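Local coordinates for protein hookworm platelet inhibitor 1 (Ancylostoma caninum, PDB 4TPV) that inhibits platelet aggregation and blocks adhesion of resting platelets to fibrinogen and collagen, possibly by binding the integrins that recognise these ligands, at residues Leu95-Ser107 with Ala141-Ala153. Sequence-based numbering, arbitrary orientation.
Sequences LRGKVYNKNGKTS and AKGDGKTIYEEGA
Two loops of the CAP fold are laced together by backbone bonds, with a single beta bridge between Val99 and Thr147: segment 95-107 leads into helix 107-113, and segment 141-153 follows strand 130-138. Flanking the bridge, Ile148 N gives to Lys98 O (2.7 Å) and Tyr100 N gives to Lys146 O (2.9 Å). Gly145 N, inside the type II turn from Gly143 to Lys146, then reaches Tyr100 O at 2.8 Å. The same turn presents Asp144, whose OD1 takes Lys102 N (2.9 Å, N-H...O angle 174°) from above the carboxylate plane, while water 4 links OD2 to Lys102 O.

With CG of Tyr100 anti to the backbone N (chi1 180°), the ring is carried to Lys142 and Gly143, while CB packs on Ile148 CG1. Lys142 CE lies over one ring face, 4.2 Å from the centroid; Gly143 O sits near the ring plane at the edge. Bent at chi4, the lysine delivers NZ to Ser107 OG (2.8 Å). Glu66 forms salt bridges with both Lys142 and Lys102, and water 3 joins their NZ atoms to Tyr100 OH, so one carboxylate gathers both ammonium groups beside the ring and probably balances them.

At the other end Lys98 CB covers a face of the Tyr149 ring, and the chain bends at chi3 to bring NZ to Glu151 OE1 in a salt bridge whose hydrogen bond is weak (3.1 Å). Water 1 ties Tyr149 OH to Gly97 O, while Phe30 of helix 13-34 meets this ring edge-to-face. What results is a short antiparallel pairing of two irregular loops, joining the approach to helix 107-113 to the chain beyond the central sheet of this CAP protein.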
# COMPACT_ATOMS: atom_id res chain seq x y z
N LEU A 95 -13.66 -7.26 5.12
CA LEU A 95 -13.24 -8.30 4.19
C LEU A 95 -14.04 -9.57 4.43
O LEU A 95 -14.45 -9.85 5.56
CB LEU A 95 -11.75 -8.60 4.33
CG LEU A 95 -10.80 -7.57 3.71
CD1 LEU A 95 -9.39 -7.88 4.09
CD2 LEU A 95 -10.97 -7.55 2.21
N ARG A 96 -14.28 -10.31 3.35
CA ARG A 96 -14.95 -11.60 3.40
C ARG A 96 -14.23 -12.64 2.53
O ARG A 96 -14.76 -13.11 1.51
CB ARG A 96 -16.41 -11.46 2.96
CG ARG A 96 -17.22 -10.48 3.79
CD ARG A 96 -17.52 -11.02 5.18
NE ARG A 96 -18.40 -10.12 5.93
CZ ARG A 96 -17.99 -9.20 6.80
NH1 ARG A 96 -16.69 -9.04 7.05
NH2 ARG A 96 -18.87 -8.44 7.44
N GLY A 97 -13.00 -12.94 2.91
CA GLY A 97 -12.22 -13.93 2.22
C GLY A 97 -11.31 -13.30 1.18
O GLY A 97 -11.09 -12.09 1.15
N LYS A 98 -10.79 -14.15 0.30
CA LYS A 98 -9.70 -13.73 -0.58
C LYS A 98 -10.17 -12.96 -1.81
O LYS A 98 -9.34 -12.35 -2.51
CB LYS A 98 -8.89 -14.95 -1.03
CG LYS A 98 -9.62 -15.83 -2.01
CD LYS A 98 -8.76 -17.02 -2.47
CE LYS A 98 -8.70 -18.12 -1.44
NZ LYS A 98 -8.03 -19.35 -1.98
N VAL A 99 -11.47 -12.95 -2.06
CA VAL A 99 -11.98 -12.32 -3.29
C VAL A 99 -12.42 -10.90 -3.01
O VAL A 99 -13.20 -10.64 -2.11
CB VAL A 99 -13.17 -13.10 -3.90
CG1 VAL A 99 -13.68 -12.39 -5.16
CG2 VAL A 99 -12.77 -14.54 -4.22
N TYR A 100 -11.88 -9.95 -3.79
CA TYR A 100 -12.27 -8.57 -3.63
C TYR A 100 -13.70 -8.34 -4.13
O TYR A 100 -14.06 -8.70 -5.25
CB TYR A 100 -11.29 -7.65 -4.38
CG TYR A 100 -11.66 -6.18 -4.24
CD1 TYR A 100 -11.69 -5.57 -2.99
CD2 TYR A 100 -11.97 -5.42 -5.35
CE1 TYR A 100 -12.04 -4.24 -2.85
CE2 TYR A 100 -12.31 -4.05 -5.21
CZ TYR A 100 -12.35 -3.47 -3.95
OH TYR A 100 -12.68 -2.15 -3.77
N ASN A 101 -14.51 -7.74 -3.27
CA ASN A 101 -15.86 -7.36 -3.66
C ASN A 101 -15.94 -5.85 -3.63
O ASN A 101 -15.79 -5.22 -2.57
CB ASN A 101 -16.90 -8.01 -2.75
CG ASN A 101 -16.86 -9.53 -2.78
OD1 ASN A 101 -16.63 -10.14 -3.83
ND2 ASN A 101 -17.09 -10.14 -1.62
N LYS A 102 -16.10 -5.24 -4.80
CA LYS A 102 -16.07 -3.78 -4.87
C LYS A 102 -17.37 -3.23 -4.27
O LYS A 102 -18.40 -3.19 -4.93
CB LYS A 102 -15.88 -3.33 -6.32
CG LYS A 102 -15.87 -1.81 -6.55
CD LYS A 102 -15.53 -1.49 -8.00
CE LYS A 102 -15.61 -0.02 -8.31
NZ LYS A 102 -14.61 0.78 -7.58
N ASN A 103 -17.31 -2.84 -3.01
CA ASN A 103 -18.53 -2.46 -2.28
C ASN A 103 -18.32 -1.19 -1.47
O ASN A 103 -19.14 -0.84 -0.62
CB ASN A 103 -18.99 -3.61 -1.37
CG ASN A 103 -17.93 -4.03 -0.36
OD1 ASN A 103 -17.06 -3.25 0.02
ND2 ASN A 103 -17.98 -5.29 0.07
N GLY A 104 -17.22 -0.50 -1.74
CA GLY A 104 -16.92 0.74 -1.06
C GLY A 104 -16.41 0.59 0.36
O GLY A 104 -16.05 1.58 0.99
N LYS A 105 -16.33 -0.64 0.85
CA LYS A 105 -15.96 -0.89 2.24
C LYS A 105 -14.56 -1.44 2.42
O LYS A 105 -14.03 -1.41 3.53
CB LYS A 105 -16.95 -1.86 2.89
CG LYS A 105 -18.37 -1.31 2.92
CD LYS A 105 -19.35 -2.30 3.49
CE LYS A 105 -19.68 -3.37 2.48
NZ LYS A 105 -20.97 -4.05 2.83
N THR A 106 -13.95 -1.93 1.34
CA THR A 106 -12.68 -2.64 1.49
C THR A 106 -11.62 -2.22 0.47
O THR A 106 -10.61 -2.89 0.33
CB THR A 106 -12.86 -4.17 1.37
OG1 THR A 106 -13.54 -4.48 0.14
CG2 THR A 106 -13.67 -4.70 2.53
N SER A 107 -11.86 -1.14 -0.25
CA SER A 107 -10.94 -0.77 -1.32
C SER A 107 -9.55 -0.42 -0.77
O SER A 107 -8.53 -0.79 -1.35
CB SER A 107 -11.51 0.38 -2.14
OG SER A 107 -10.64 0.73 -3.21
N ALA A 141 -3.44 -4.25 -10.76
CA ALA A 141 -3.94 -5.60 -10.61
C ALA A 141 -5.33 -5.65 -9.96
O ALA A 141 -6.10 -6.57 -10.23
CB ALA A 141 -2.96 -6.43 -9.78
N LYS A 142 -5.64 -4.69 -9.09
CA LYS A 142 -6.87 -4.74 -8.29
C LYS A 142 -8.12 -4.54 -9.16
O LYS A 142 -8.13 -3.75 -10.09
CB LYS A 142 -6.81 -3.68 -7.19
CG LYS A 142 -8.10 -3.48 -6.35
CD LYS A 142 -7.73 -2.65 -5.11
CE LYS A 142 -8.94 -1.97 -4.44
NZ LYS A 142 -9.49 -0.83 -5.25
N GLY A 143 -9.19 -5.26 -8.84
CA GLY A 143 -10.43 -5.16 -9.58
C GLY A 143 -11.51 -5.99 -8.93
O GLY A 143 -11.22 -6.99 -8.27
N ASP A 144 -12.76 -5.57 -9.13
CA ASP A 144 -13.92 -6.29 -8.61
C ASP A 144 -13.87 -7.75 -9.04
O ASP A 144 -13.69 -8.06 -10.22
CB ASP A 144 -15.21 -5.64 -9.10
CG ASP A 144 -16.45 -6.17 -8.42
OD1 ASP A 144 -16.37 -6.70 -7.29
OD2 ASP A 144 -17.54 -6.03 -9.02
N GLY A 145 -14.05 -8.65 -8.06
CA GLY A 145 -14.13 -10.07 -8.33
C GLY A 145 -12.80 -10.78 -8.46
O GLY A 145 -12.76 -12.01 -8.63
N LYS A 146 -11.72 -10.02 -8.39
CA LYS A 146 -10.39 -10.60 -8.53
C LYS A 146 -9.86 -11.06 -7.17
O LYS A 146 -10.27 -10.57 -6.12
CB LYS A 146 -9.42 -9.61 -9.19
CG LYS A 146 -9.89 -9.19 -10.59
CD LYS A 146 -8.92 -8.23 -11.27
CE LYS A 146 -7.63 -8.91 -11.64
NZ LYS A 146 -6.74 -8.01 -12.44
N THR A 147 -8.92 -12.00 -7.21
CA THR A 147 -8.35 -12.54 -5.99
C THR A 147 -7.30 -11.59 -5.42
O THR A 147 -6.32 -11.25 -6.10
CB THR A 147 -7.73 -13.93 -6.27
OG1 THR A 147 -8.76 -14.82 -6.72
CG2 THR A 147 -7.09 -14.50 -4.99
N ILE A 148 -7.54 -11.13 -4.18
CA ILE A 148 -6.63 -10.22 -3.48
C ILE A 148 -5.29 -10.90 -3.18
O ILE A 148 -4.22 -10.29 -3.35
CB ILE A 148 -7.24 -9.71 -2.15
CG1 ILE A 148 -8.63 -9.12 -2.36
CG2 ILE A 148 -6.29 -8.68 -1.49
CD1 ILE A 148 -9.42 -9.00 -1.04
N TYR A 149 -5.36 -12.14 -2.72
CA TYR A 149 -4.16 -12.91 -2.37
C TYR A 149 -4.39 -14.38 -2.58
O TYR A 149 -5.49 -14.89 -2.32
CB TYR A 149 -3.78 -12.67 -0.91
CG TYR A 149 -4.92 -12.96 0.05
CD1 TYR A 149 -5.11 -14.24 0.58
CD2 TYR A 149 -5.79 -11.96 0.43
CE1 TYR A 149 -6.16 -14.49 1.45
CE2 TYR A 149 -6.82 -12.19 1.30
CZ TYR A 149 -7.01 -13.46 1.82
OH TYR A 149 -8.06 -13.70 2.70
N GLU A 150 -3.35 -15.08 -3.05
CA GLU A 150 -3.40 -16.54 -3.07
C GLU A 150 -3.06 -17.08 -1.69
O GLU A 150 -2.28 -16.48 -0.97
CB GLU A 150 -2.44 -17.11 -4.12
CG GLU A 150 -2.77 -16.71 -5.55
CD GLU A 150 -4.11 -17.25 -6.02
OE1 GLU A 150 -4.56 -18.30 -5.50
OE2 GLU A 150 -4.71 -16.63 -6.91
N GLU A 151 -3.66 -18.21 -1.32
CA GLU A 151 -3.45 -18.78 0.01
C GLU A 151 -2.48 -19.93 -0.01
O GLU A 151 -2.54 -20.79 -0.89
CB GLU A 151 -4.78 -19.24 0.61
CG GLU A 151 -5.71 -18.09 0.99
CD GLU A 151 -7.12 -18.58 1.26
OE1 GLU A 151 -7.38 -19.77 1.03
OE2 GLU A 151 -7.96 -17.77 1.70
N GLY A 152 -1.59 -19.96 0.99
CA GLY A 152 -0.68 -21.07 1.20
C GLY A 152 0.47 -20.64 2.07
O GLY A 152 0.48 -19.50 2.54
N ALA A 153 1.44 -21.53 2.29
CA ALA A 153 2.61 -21.21 3.12
C ALA A 153 3.26 -19.92 2.64
O ALA A 153 3.50 -19.76 1.46
CB ALA A 153 3.62 -22.34 3.07
O HOH W 1 -9.46 -11.54 3.39
O HOH W 2 -4.96 -19.52 -3.39
O HOH W 3 -12.64 -0.61 -5.96
O HOH W 4 -19.21 -5.48 -6.76